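Local coordinates for protein lytic Polysaccharide Monooxygenase (Phytophthora infestans, PDB 6Z5Y) that probably uses a copper site to cleave pectin oxidatively, as a secreted lytic polysaccharide monooxygenase that helps an oomycete pathogen infect plants, at residues A[64-69]-A[159-164]; A[32-37]-A[41-46]; A[100-105]-A[128-133]; A[58-63]-A[163-168]. One frame throughout, in Å; residues are numbered along the deposited sequence. Where two conformers were deposited one is given.

How the contacts relate
From the N terminus, contact 2 comes first, a short local closure joining the approach to helix 36-47 and its first turn with the later part of the same helix. Contacts 4 and 1 then open in succession, on 58-63 and 64-69, and both close about a hundred residues later on strand 158-170, sharing Ala-163 and Tyr-164. Their centres lie about 8 Å apart, and Lys-165 NZ of contact 4 bonds to the carbonyl oxygens of Phe-66 and Glu-68 in contact 1. Contact 3 opens and closes within both of these long loops and joins the two sheets of the fold. Asp-32 OD1 meets Thr-159 N, tying the chain before helix 36-47 to strand 158-170.

Contact 1 of 4, residues A[64-69]-A[159-164]; sequences PVFGEE and TVWQAY
On the outer face of the five-stranded sheet of this monooxygenase's beta-sandwich, Phe-66, in the 3-10 turn 64-66, packs on Trp-161 and Ala-163 of the long strand 158-170. All three residues are buried, and no hydrogen bond crosses the contact. The benzene ring reaches the strand with its rim: Phe-66 CD1 is 3.8 Å from Ala-163 CB, which lies in the plane of the ring at its edge. Further round the same rim, Phe-66 CZ is 4.0 Å from Trp-161 CE3. Each ring puts an edge atom close to the other's plane, so the pair meets edge to edge and is not stacked. With CG anti to the carbonyl carbon (chi1 -73°), Phe-66 swings its ring along the strand and spans two residues that point to the same side of it. Leu-59 and Met-60 of helix 56-60 and Ile-23 of strand 21-23 also pack against the Phe-66 side chain. The opposite side of the strand faces the copper site, which Tyr-164 helps to form. There Tyr-164 OH donates to Gln-162 OE1 at 2.7 Å, standing 50° out of the amide's carbonyl plane.

Contact 2 of 4, residues A[32-37]-A[41-46]; sequences DESKGD and LATFKE
Thr-43 turns OG1 beside its own backbone N, anti to the carbonyl carbon (chi1 -58°), which puts Thr-43 OG1 3.7 Å from Ser-34 CB. Ser-34 holds its OG between backbone N and carbonyl carbon (chi1 76°), and from there Ser-34 OG bonds to Trp-31 O and to Arg-154 NH2. At 4.0 Å, Ser-34 OG and Thr-43 OG1 are too far apart to bond; the threonine hydroxyl has its own partner in Gly-39 O, one turn back. The meeting is therefore a packing of CB against an oxygen already engaged. The rest of the contact belongs to the N-terminal part of helix 36-47, where the i to i+4 pattern joins the segments directly: Leu-41 N donates to Asp-37 O over 3.0 Å with an N-H...O angle of 167°. Leu-41 lays its side chain back over that same acceptor, its CG 3.5 Å and its CD1 3.6 Å from Asp-37 O, so the carbonyl oxygen is flanked by hydrocarbon as well as bonded by the amide. Gly-36, next to Asp-37, has a positive phi. The carboxylate of Asp-37 leaves this contact for Gln-116, OD2 bonding to NE2, with the copper ligand His-96 about 7 Å away between side chains.

Contact 3 of 4, residues A[100-105]-A[128-133]; sequences CEIWLD and AVFKPV
Ile-102 pushes its CD1 methyl into a shallow hollow formed by the root of Phe-130 and the side chain of Val-133. The bump is a single atom: Ile-102 CD1 is 3.9 Å from Phe-130 CB, 4.0 Å from Phe-130 CG, and 4.3 Å from Val-133 CG2. An extended side chain (chi2 171°) carries this methyl well clear of its strand and across the gap. The peptide before Pro-132 is cis, and Phe-130 and Val-133 both point toward strand 100-104 while Lys-131 points away; the turn is consistent with presenting both residues to that strand. The far end of the phenyl ring meets a second bump. Cys-100 SG touches Phe-130 CE1 at 3.7 Å, and the sulfur lies 4.9 Å from the centroid of the Phe-130 ring, 65° off its normal, an oblique sulfur-aromatic contact. Phe-130 thus touches two residues, i and i+2, on one side of the strand, its CB and CG at Ile-102 and its CE1 at Cys-100. The sulfur cannot swing away freely, because it is joined to Cys-115 in a disulfide. On the reverse side of the strand, Trp-103 NE1 donates to Glu-101 OE2 at 2.8 Å. All four touching residues are buried, in the layer between the two antiparallel sheets of the sandwich: strand 100-104 lies between 143-155 and 107-112 in one, while 129-130 borders 88-90 in the other, with Leu-145 and Val-109 packing round Ile-102, and Phe-90, Phe-147 and Tyr-119 round the Phe-130 ring.

Contact 4 of 4, residues A[58-63]-A[163-168]; sequences SLMDGN and AYKNCI
Lys-165 NZ is gripped by three oxygens: a water that accepts from it at 2.7 Å from NZ, and the carbonyls of Phe-66 and Glu-68. The same water donates a weak bond to Met-60 O, 3.1 Å from the water oxygen, so the ammonium is linked to the end of helix 56-60 through one solvent molecule. A bend at chi3 (-82°) turns the lysine tip to these acceptors, while the aliphatic part of the chain is left beside Met-60. There the two side chains run across one another, Met-60 SD lying 3.9 Å from Lys-165 CG and equally far from its CD. Beyond CG the methionine is fully extended, and it ends with Met-60 CE 3.6 Å from Ala-163 CB. In the fold this places the last turn of a short helix against strand 158-170 of the five-stranded sheet, with Tyr-148 of the adjacent strand also against Met-60. The helix leaves by a type II beta turn from Met-60 to Asn-63, closed by Asn-63 N donating to Met-60 O at 3.0 Å; that carbonyl therefore serves both the turn and the weak water bond. Asn-63 steadies the exit further, its ND2 donating to Leu-59 O over 3.2 Å, with the acceptor 10° out of the amide plane. Asp-61, within the turn, directs OD2 to Arg-57 in a salt bridge and OD1 to the hydroxyl of Tyr-148.

Contact 1 of 4, residues A[64-69]-A[159-164]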
loop_
_atom_site.group_PDB
_atom_site.type_symbol
_atom_site.label_atom_id
_atom_site.label_comp_id
_atom_site.label_asym_id
_atom_site.label_seq_id
_atom_site.Cartn_x
_atom_site.Cartn_y
_atom_site.Cartn_z
ATOM N N PRO A 64 11.509 8.774 -8.631
ATOM C CA PRO A 64 12.607 8.470 -7.698
ATOM C C PRO A 64 12.396 8.938 -6.269
ATOM O O PRO A 64 12.978 8.316 -5.402
ATOM C CB PRO A 64 13.831 9.071 -8.326
ATOM C CG PRO A 64 13.271 10.082 -9.274
ATOM C CD PRO A 64 11.907 9.619 -9.761
ATOM N N VAL A 65 11.589 9.955 -6.028
ATOM C CA VAL A 65 11.450 10.399 -4.631
ATOM C C VAL A 65 10.707 9.366 -3.803
ATOM O O VAL A 65 10.745 9.474 -2.575
ATOM C CB VAL A 65 10.839 11.788 -4.439
ATOM C CG1 VAL A 65 11.691 12.846 -5.080
ATOM C CG2 VAL A 65 9.384 11.841 -4.827
ATOM N N PHE A 66 10.056 8.389 -4.430
ATOM C CA PHE A 66 9.377 7.324 -3.674
ATOM C C PHE A 66 10.306 6.159 -3.380
ATOM O O PHE A 66 9.866 5.236 -2.684
ATOM C CB PHE A 66 8.082 6.911 -4.359
ATOM C CG PHE A 66 7.034 7.951 -4.195
ATOM C CD1 PHE A 66 6.372 8.015 -2.991
ATOM C CD2 PHE A 66 6.745 8.893 -5.152
ATOM C CE1 PHE A 66 5.380 8.943 -2.766
ATOM C CE2 PHE A 66 5.772 9.850 -4.927
ATOM C CZ PHE A 66 5.090 9.867 -3.722
ATOM N N GLY A 67 11.544 6.184 -3.833
ATOM C CA GLY A 67 12.526 5.194 -3.411
ATOM C C GLY A 67 12.369 3.866 -4.114
ATOM O O GLY A 67 11.630 3.699 -5.085
ATOM N N GLU A 68 13.091 2.885 -3.589
ATOM C CA GLU A 68 13.319 1.570 -4.209
ATOM C C GLU A 68 11.976 0.906 -4.552
ATOM O O GLU A 68 11.082 0.792 -3.674
ATOM C CB GLU A 68 14.047 0.676 -3.200
ATOM C CG GLU A 68 15.561 0.730 -3.198
ATOM C CD GLU A 68 16.065 -0.457 -2.392
ATOM O OE1 GLU A 68 15.791 -1.612 -2.803
ATOM O OE2 GLU A 68 16.663 -0.225 -1.327
ATOM N N GLU A 69 11.917 0.316 -5.725
ATOM C CA GLU A 69 10.841 -0.599 -6.110
ATOM C C GLU A 69 10.755 -1.726 -5.065
ATOM O O GLU A 69 11.769 -2.217 -4.637
ATOM C CB GLU A 69 11.185 -1.162 -7.507
ATOM C CG GLU A 69 10.065 -1.936 -8.121
ATOM C CD GLU A 69 10.275 -2.453 -9.519
ATOM O OE1 GLU A 69 11.338 -2.177 -10.106
ATOM O OE2 GLU A 69 9.388 -3.194 -9.989
ATOM N N THR A 159 3.047 18.020 8.114
ATOM C CA THR A 159 2.559 16.890 7.325
ATOM C C THR A 159 3.717 16.261 6.553
ATOM O O THR A 159 4.470 16.963 5.902
ATOM C CB THR A 159 1.442 17.306 6.366
ATOM O OG1 THR A 159 0.370 17.872 7.128
ATOM C CG2 THR A 159 0.911 16.154 5.540
ATOM N N VAL A 160 3.758 14.945 6.587
ATOM C CA VAL A 160 4.641 14.159 5.708
ATOM C C VAL A 160 3.802 13.125 4.974
ATOM O O VAL A 160 2.685 12.788 5.370
ATOM C CB VAL A 160 5.754 13.444 6.491
ATOM C CG1 VAL A 160 6.639 14.476 7.166
ATOM C CG2 VAL A 160 5.255 12.418 7.496
ATOM N N TRP A 161 4.393 12.652 3.899
ATOM C CA TRP A 161 3.945 11.466 3.165
ATOM C C TRP A 161 4.925 10.333 3.467
ATOM O O TRP A 161 6.141 10.503 3.321
ATOM C CB TRP A 161 3.911 11.744 1.660
ATOM C CG TRP A 161 2.824 12.649 1.160
ATOM C CD1 TRP A 161 1.922 13.363 1.882
ATOM C CD2 TRP A 161 2.514 12.918 -0.220
ATOM N NE1 TRP A 161 1.079 14.034 1.026
ATOM C CE2 TRP A 161 1.388 13.732 -0.257
ATOM C CE3 TRP A 161 3.034 12.457 -1.421
ATOM C CZ2 TRP A 161 0.799 14.151 -1.437
ATOM C CZ3 TRP A 161 2.451 12.866 -2.605
ATOM C CH2 TRP A 161 1.348 13.700 -2.605
ATOM N N GLN A 162 4.407 9.173 3.858
ATOM C CA GLN A 162 5.214 7.964 4.019
ATOM C C GLN A 162 4.778 6.972 2.945
ATOM O O GLN A 162 3.592 6.727 2.767
ATOM C CB GLN A 162 5.024 7.347 5.382
ATOM C CG GLN A 162 5.536 8.218 6.505
ATOM C CD GLN A 162 5.085 7.728 7.854
ATOM O OE1 GLN A 162 4.267 6.820 7.984
ATOM N NE2 GLN A 162 5.603 8.350 8.887
ATOM N N ALA A 163 5.737 6.399 2.253
ATOM C CA ALA A 163 5.465 5.428 1.197
ATOM C C ALA A 163 5.743 4.044 1.723
ATOM O O ALA A 163 6.880 3.753 2.097
ATOM C CB ALA A 163 6.333 5.694 -0.003
ATOM N N TYR A 164 4.731 3.178 1.615
ATOM C CA TYR A 164 4.888 1.759 1.944
ATOM C C TYR A 164 4.629 0.990 0.653
ATOM O O TYR A 164 3.620 1.214 -0.028
ATOM C CB TYR A 164 3.902 1.334 3.031
ATOM C CG TYR A 164 4.090 2.050 4.336
ATOM C CD1 TYR A 164 3.515 3.281 4.535
ATOM C CD2 TYR A 164 4.853 1.502 5.358
ATOM C CE1 TYR A 164 3.684 3.972 5.715
ATOM C CE2 TYR A 164 5.062 2.209 6.540
ATOM C CZ TYR A 164 4.454 3.438 6.719
ATOM O OH TYR A 164 4.654 4.133 7.890
#

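Contact 2 of 4, residues A[32-37]-A[41-46]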
loop_
_atom_site.group_PDB
_atom_site.type_symbol
_atom_site.label_atom_id
_atom_site.label_comp_id
_atom_site.label_asym_id
_atom_site.label_seq_id
_atom_site.Cartn_x
_atom_site.Cartn_y
_atom_site.Cartn_z
ATOM N N ASP A 32 -0.742 21.661 6.334
ATOM C CA ASP A 32 -0.460 21.916 7.770
ATOM C C ASP A 32 -1.530 22.796 8.396
ATOM O O ASP A 32 -1.623 22.774 9.615
ATOM C CB ASP A 32 0.911 22.533 7.922
ATOM C CG ASP A 32 1.953 21.481 7.644
ATOM O OD1 ASP A 32 1.601 20.303 7.670
ATOM O OD2 ASP A 32 3.084 21.847 7.446
ATOM N N GLU A 33 -2.315 23.485 7.577
ATOM C CA GLU A 33 -3.442 24.352 8.032
ATOM C C GLU A 33 -4.719 23.534 8.240
ATOM O O GLU A 33 -5.703 24.016 8.797
ATOM C CB GLU A 33 -3.689 25.446 6.995
ATOM C CG GLU A 33 -2.624 26.535 7.028
ATOM C CD GLU A 33 -1.238 26.138 6.566
ATOM O OE1 GLU A 33 -0.272 26.246 7.377
ATOM O OE2 GLU A 33 -1.122 25.714 5.404
ATOM N N SER A 34 -4.748 22.333 7.714
ATOM C CA SER A 34 -5.870 21.391 7.923
ATOM C C SER A 34 -5.759 20.780 9.316
ATOM O O SER A 34 -4.654 20.770 9.912
ATOM C CB SER A 34 -5.919 20.314 6.864
ATOM O OG SER A 34 -4.921 19.356 7.109
ATOM N N LYS A 35 -6.859 20.224 9.804
ATOM C CA LYS A 35 -6.854 19.539 11.105
ATOM C C LYS A 35 -7.291 18.087 10.982
ATOM O O LYS A 35 -8.221 17.740 10.258
ATOM C CB LYS A 35 -7.787 20.273 12.063
ATOM C CG LYS A 35 -7.240 21.583 12.588
ATOM N N GLY A 36 -6.606 17.243 11.722
ATOM C CA GLY A 36 -6.985 15.839 11.857
ATOM C C GLY A 36 -6.667 15.014 10.626
ATOM O O GLY A 36 -6.252 15.537 9.572
ATOM N N ASP A 37 -6.935 13.741 10.752
ATOM C CA ASP A 37 -6.815 12.853 9.592
ATOM C C ASP A 37 -7.836 13.266 8.535
ATOM O O ASP A 37 -7.576 13.126 7.355
ATOM C CB ASP A 37 -7.012 11.403 10.010
ATOM C CG ASP A 37 -5.807 10.831 10.738
ATOM O OD1 ASP A 37 -4.722 11.437 10.673
ATOM O OD2 ASP A 37 -5.952 9.745 11.303
ATOM N N LEU A 41 -6.955 13.940 4.525
ATOM C CA LEU A 41 -7.646 13.272 3.397
ATOM C C LEU A 41 -8.357 14.297 2.511
ATOM O O LEU A 41 -8.401 14.109 1.299
ATOM C CB LEU A 41 -8.638 12.285 3.982
ATOM C CG LEU A 41 -7.973 11.052 4.592
ATOM C CD1 LEU A 41 -8.931 10.305 5.483
ATOM C CD2 LEU A 41 -7.430 10.118 3.526
ATOM N N ALA A 42 -8.958 15.320 3.123
ATOM C CA ALA A 42 -9.682 16.331 2.328
ATOM C C ALA A 42 -8.704 17.138 1.473
ATOM O O ALA A 42 -9.018 17.457 0.305
ATOM C CB ALA A 42 -10.488 17.215 3.262
ATOM N N THR A 43 -7.521 17.436 2.014
ATOM C CA THR A 43 -6.475 18.160 1.262
ATOM C C THR A 43 -6.011 17.282 0.094
ATOM O O THR A 43 -5.918 17.754 -1.031
ATOM C CB THR A 43 -5.309 18.554 2.167
ATOM O OG1 THR A 43 -5.787 19.378 3.244
ATOM C CG2 THR A 43 -4.239 19.278 1.376
ATOM N N PHE A 44 -5.799 16.010 0.351
ATOM C CA PHE A 44 -5.407 15.076 -0.717
ATOM C C PHE A 44 -6.480 15.088 -1.823
ATOM O O PHE A 44 -6.155 15.183 -3.014
ATOM C CB PHE A 44 -5.192 13.689 -0.109
ATOM C CG PHE A 44 -4.645 12.713 -1.101
ATOM C CD1 PHE A 44 -5.478 12.032 -1.974
ATOM C CD2 PHE A 44 -3.287 12.495 -1.164
ATOM C CE1 PHE A 44 -4.945 11.157 -2.896
ATOM C CE2 PHE A 44 -2.758 11.617 -2.090
ATOM C CZ PHE A 44 -3.587 10.971 -2.966
ATOM N N LYS A 45 -7.743 14.962 -1.437
ATOM C CA LYS A 45 -8.847 14.932 -2.412
ATOM C C LYS A 45 -8.882 16.229 -3.228
ATOM O O LYS A 45 -9.104 16.188 -4.438
ATOM C CB LYS A 45 -10.157 14.674 -1.683
ATOM C CG LYS A 45 -11.337 14.670 -2.626
ATOM C CD LYS A 45 -12.573 14.185 -1.959
ATOM C CE LYS A 45 -13.746 14.225 -2.910
ATOM N NZ LYS A 45 -15.012 13.883 -2.223
ATOM N N GLU A 46 -8.682 17.360 -2.558
ATOM C CA GLU A 46 -8.718 18.689 -3.208
ATOM C C GLU A 46 -7.599 18.813 -4.232
ATOM O O GLU A 46 -7.828 19.356 -5.327
ATOM C CB GLU A 46 -8.563 19.829 -2.197
ATOM C CG GLU A 46 -8.483 21.205 -2.839
ATOM C CD GLU A 46 -8.332 22.357 -1.856
ATOM O OE1 GLU A 46 -8.534 22.167 -0.636
ATOM O OE2 GLU A 46 -8.018 23.469 -2.298
#

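Contact 3 of 4, residues A[100-105]-A[128-133]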
loop_
_atom_site.group_PDB
_atom_site.type_symbol
_atom_site.label_atom_id
_atom_site.label_comp_id
_atom_site.label_asym_id
_atom_site.label_seq_id
_atom_site.Cartn_x
_atom_site.Cartn_y
_atom_site.Cartn_z
ATOM N N CYS A 100 -4.619 3.336 -0.227
ATOM C CA CYS A 100 -3.822 2.136 -0.468
ATOM C C CYS A 100 -4.524 1.295 -1.513
ATOM O O CYS A 100 -5.713 1.482 -1.849
ATOM C CB CYS A 100 -3.484 1.369 0.801
ATOM S SG CYS A 100 -4.724 0.223 1.405
ATOM N N GLU A 101 -3.760 0.354 -2.063
ATOM C CA GLU A 101 -4.261 -0.487 -3.138
ATOM C C GLU A 101 -3.407 -1.733 -3.254
ATOM O O GLU A 101 -2.245 -1.766 -2.855
ATOM C CB GLU A 101 -4.343 0.303 -4.432
ATOM C CG GLU A 101 -3.006 0.822 -4.883
ATOM C CD GLU A 101 -3.097 1.959 -5.884
ATOM O OE1 GLU A 101 -3.754 2.980 -5.567
ATOM O OE2 GLU A 101 -2.452 1.878 -6.929
ATOM N N ILE A 102 -4.019 -2.746 -3.840
ATOM C CA ILE A 102 -3.373 -4.051 -4.122
ATOM C C ILE A 102 -3.567 -4.348 -5.594
ATOM O O ILE A 102 -4.710 -4.265 -6.114
ATOM C CB ILE A 102 -3.961 -5.164 -3.260
ATOM C CG1 ILE A 102 -3.784 -4.881 -1.778
ATOM C CG2 ILE A 102 -3.329 -6.511 -3.621
ATOM C CD1 ILE A 102 -4.526 -5.813 -0.844
ATOM N N TRP A 103 -2.483 -4.739 -6.242
ATOM C CA TRP A 103 -2.455 -5.178 -7.641
ATOM C C TRP A 103 -1.975 -6.611 -7.715
ATOM O O TRP A 103 -1.121 -7.026 -6.924
ATOM C CB TRP A 103 -1.488 -4.299 -8.426
ATOM C CG TRP A 103 -1.869 -2.863 -8.546
ATOM C CD1 TRP A 103 -1.839 -1.910 -7.569
ATOM C CD2 TRP A 103 -2.283 -2.207 -9.732
ATOM N NE1 TRP A 103 -2.224 -0.700 -8.073
ATOM C CE2 TRP A 103 -2.501 -0.852 -9.405
ATOM C CE3 TRP A 103 -2.460 -2.618 -11.065
ATOM C CZ2 TRP A 103 -2.850 0.100 -10.354
ATOM C CZ3 TRP A 103 -2.810 -1.671 -12.006
ATOM C CH2 TRP A 103 -3.014 -0.337 -11.639
ATOM N N LEU A 104 -2.483 -7.346 -8.681
ATOM C CA LEU A 104 -1.954 -8.670 -9.062
ATOM C C LEU A 104 -1.477 -8.521 -10.494
ATOM O O LEU A 104 -2.302 -8.298 -11.414
ATOM C CB LEU A 104 -3.028 -9.758 -8.932
ATOM C CG LEU A 104 -3.627 -9.897 -7.550
ATOM C CD1 LEU A 104 -4.695 -10.959 -7.548
ATOM C CD2 LEU A 104 -2.583 -10.204 -6.491
ATOM N N ASP A 105 -0.178 -8.496 -10.690
ATOM C CA ASP A 105 0.405 -8.005 -11.951
ATOM C C ASP A 105 -0.273 -6.675 -12.282
ATOM O O ASP A 105 -0.276 -5.762 -11.425
ATOM C CB ASP A 105 0.412 -9.092 -13.028
ATOM C CG ASP A 105 1.218 -10.317 -12.599
ATOM O OD1 ASP A 105 2.251 -10.107 -11.959
ATOM O OD2 ASP A 105 0.810 -11.437 -12.980
ATOM N N ALA A 128 -5.541 -5.445 10.551
ATOM C CA ALA A 128 -6.292 -4.984 9.380
ATOM C C ALA A 128 -6.378 -6.096 8.340
ATOM O O ALA A 128 -5.395 -6.758 8.071
ATOM C CB ALA A 128 -5.665 -3.746 8.780
ATOM N N VAL A 129 -7.543 -6.236 7.764
ATOM C CA VAL A 129 -7.821 -7.261 6.747
ATOM C C VAL A 129 -8.354 -6.541 5.531
ATOM O O VAL A 129 -9.335 -5.808 5.599
ATOM C CB VAL A 129 -8.801 -8.326 7.250
ATOM C CG1 VAL A 129 -9.070 -9.308 6.113
ATOM C CG2 VAL A 129 -8.288 -9.017 8.471
ATOM N N PHE A 130 -7.687 -6.780 4.412
ATOM C CA PHE A 130 -8.097 -6.221 3.106
ATOM C C PHE A 130 -9.025 -7.215 2.430
ATOM O O PHE A 130 -8.670 -8.384 2.289
ATOM C CB PHE A 130 -6.874 -6.007 2.229
ATOM C CG PHE A 130 -5.848 -5.073 2.826
ATOM C CD1 PHE A 130 -6.008 -3.712 2.819
ATOM C CD2 PHE A 130 -4.708 -5.590 3.427
ATOM C CE1 PHE A 130 -5.063 -2.878 3.413
ATOM C CE2 PHE A 130 -3.762 -4.768 4.014
ATOM C CZ PHE A 130 -3.952 -3.418 4.013
ATOM N N LYS A 131 -10.179 -6.728 1.988
ATOM C CA LYS A 131 -11.147 -7.551 1.272
ATOM C C LYS A 131 -12.071 -6.637 0.494
ATOM O O LYS A 131 -12.260 -5.474 0.835
ATOM C CB LYS A 131 -11.942 -8.254 2.336
ATOM C CG LYS A 131 -13.034 -7.418 3.021
ATOM C CD LYS A 131 -12.627 -6.254 3.940
ATOM C CE LYS A 131 -13.826 -5.731 4.724
ATOM N NZ LYS A 131 -13.583 -4.421 5.390
ATOM N N PRO A 132 -12.651 -7.158 -0.594
ATOM C CA PRO A 132 -12.381 -8.466 -1.200
ATOM C C PRO A 132 -11.134 -8.437 -2.081
ATOM O O PRO A 132 -10.832 -7.411 -2.689
ATOM C CB PRO A 132 -13.613 -8.720 -2.082
ATOM C CG PRO A 132 -14.006 -7.280 -2.523
ATOM C CD PRO A 132 -13.679 -6.411 -1.337
ATOM N N VAL A 133 -10.426 -9.556 -2.122
ATOM C CA VAL A 133 -9.265 -9.730 -3.022
ATOM C C VAL A 133 -9.495 -11.007 -3.820
ATOM O O VAL A 133 -9.472 -12.098 -3.253
ATOM C CB VAL A 133 -7.935 -9.778 -2.254
ATOM C CG1 VAL A 133 -6.758 -9.931 -3.231
ATOM C CG2 VAL A 133 -7.755 -8.558 -1.346
#

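Contact 4 of 4, residues A[58-63]-A[163-168]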
loop_
_atom_site.group_PDB
_atom_site.type_symbol
_atom_site.label_atom_id
_atom_site.label_comp_id
_atom_site.label_asym_id
_atom_site.label_seq_id
_atom_site.Cartn_x
_atom_site.Cartn_y
_atom_site.Cartn_z
ATOM N N SER A 58 0.590 4.526 -9.809
ATOM C CA SER A 58 0.960 5.489 -10.873
ATOM C C SER A 58 1.791 6.626 -10.273
ATOM O O SER A 58 2.626 7.203 -10.941
ATOM C CB SER A 58 -0.268 6.036 -11.565
ATOM O OG SER A 58 -0.949 4.994 -12.267
ATOM N N LEU A 59 1.454 7.021 -9.054
ATOM C CA LEU A 59 2.193 8.083 -8.349
ATOM C C LEU A 59 3.622 7.643 -8.039
ATOM O O LEU A 59 4.568 8.433 -8.187
ATOM C CB LEU A 59 1.450 8.463 -7.072
ATOM C CG LEU A 59 2.110 9.486 -6.150
ATOM C CD1 LEU A 59 2.193 10.833 -6.837
ATOM C CD2 LEU A 59 1.323 9.556 -4.858
ATOM N N MET A 60 3.758 6.415 -7.580
ATOM C CA MET A 60 5.062 5.948 -7.055
ATOM C C MET A 60 5.959 5.329 -8.137
ATOM O O MET A 60 7.180 5.560 -8.091
ATOM C CB MET A 60 4.858 4.944 -5.922
ATOM C CG MET A 60 4.181 5.547 -4.714
ATOM S SD MET A 60 4.313 4.447 -3.318
ATOM C CE MET A 60 3.420 5.385 -2.083
ATOM N N ASP A 61 5.418 4.495 -9.016
ATOM C CA ASP A 61 6.266 3.712 -9.917
ATOM C C ASP A 61 7.091 4.651 -10.797
ATOM O O ASP A 61 6.571 5.551 -11.445
ATOM C CB ASP A 61 5.430 2.818 -10.809
ATOM C CG ASP A 61 4.986 1.498 -10.221
ATOM O OD1 ASP A 61 5.310 1.210 -9.038
ATOM O OD2 ASP A 61 4.360 0.725 -10.994
ATOM N N GLY A 62 8.387 4.412 -10.841
ATOM C CA GLY A 62 9.286 5.202 -11.679
ATOM C C GLY A 62 9.565 6.596 -11.157
ATOM O O GLY A 62 10.229 7.380 -11.862
ATOM N N ASN A 63 9.072 6.934 -9.992
ATOM C CA ASN A 63 9.250 8.292 -9.454
ATOM C C ASN A 63 10.309 8.227 -8.389
ATOM O O ASN A 63 10.100 7.630 -7.337
ATOM C CB ASN A 63 7.954 8.786 -8.861
ATOM C CG ASN A 63 8.031 10.170 -8.323
ATOM O OD1 ASN A 63 9.142 10.706 -8.134
ATOM N ND2 ASN A 63 6.842 10.667 -8.018
ATOM N N ALA A 163 5.737 6.399 2.253
ATOM C CA ALA A 163 5.465 5.428 1.197
ATOM C C ALA A 163 5.743 4.044 1.723
ATOM O O ALA A 163 6.880 3.753 2.097
ATOM C CB ALA A 163 6.333 5.694 -0.003
ATOM N N TYR A 164 4.731 3.178 1.615
ATOM C CA TYR A 164 4.888 1.759 1.944
ATOM C C TYR A 164 4.629 0.990 0.653
ATOM O O TYR A 164 3.620 1.214 -0.028
ATOM C CB TYR A 164 3.902 1.334 3.031
ATOM C CG TYR A 164 4.090 2.050 4.336
ATOM C CD1 TYR A 164 3.515 3.281 4.535
ATOM C CD2 TYR A 164 4.853 1.502 5.358
ATOM C CE1 TYR A 164 3.684 3.972 5.715
ATOM C CE2 TYR A 164 5.062 2.209 6.540
ATOM C CZ TYR A 164 4.454 3.438 6.719
ATOM O OH TYR A 164 4.654 4.133 7.890
ATOM N N LYS A 165 5.527 0.058 0.349
ATOM C CA LYS A 165 5.434 -0.784 -0.824
ATOM C C LYS A 165 5.822 -2.191 -0.448
ATOM O O LYS A 165 6.843 -2.405 0.202
ATOM C CB LYS A 165 6.366 -0.284 -1.927
ATOM C CG LYS A 165 5.892 0.967 -2.623
ATOM C CD LYS A 165 6.912 1.570 -3.552
ATOM C CE LYS A 165 7.912 2.414 -2.801
ATOM N NZ LYS A 165 9.056 2.791 -3.668
ATOM N N ASN A 166 5.030 -3.147 -0.957
ATOM C CA ASN A 166 5.424 -4.564 -0.883
ATOM C C ASN A 166 5.258 -5.170 -2.272
ATOM O O ASN A 166 4.340 -4.808 -3.021
ATOM C CB ASN A 166 4.530 -5.360 0.070
ATOM C CG ASN A 166 4.400 -4.833 1.479
ATOM O OD1 ASN A 166 3.373 -5.109 2.105
ATOM N ND2 ASN A 166 5.408 -4.173 2.026
ATOM N N CYS A 167 6.095 -6.141 -2.564
ATOM C CA CYS A 167 5.979 -7.027 -3.727
ATOM C C CYS A 167 6.008 -8.436 -3.145
ATOM O O CYS A 167 6.960 -8.753 -2.448
ATOM C CB CYS A 167 7.138 -6.860 -4.706
ATOM S SG CYS A 167 7.138 -5.224 -5.452
ATOM N N ILE A 168 4.986 -9.232 -3.475
ATOM C CA ILE A 168 4.850 -10.589 -2.914
ATOM C C ILE A 168 4.533 -11.538 -4.045
ATOM O O ILE A 168 3.434 -11.502 -4.601
ATOM C CB ILE A 168 3.762 -10.646 -1.833
ATOM C CG1 ILE A 168 4.038 -9.608 -0.733
ATOM C CG2 ILE A 168 3.709 -12.048 -1.269
ATOM C CD1 ILE A 168 2.998 -9.550 0.363
HETATM O O HOH W 1 8.011 3.364 -6.096
#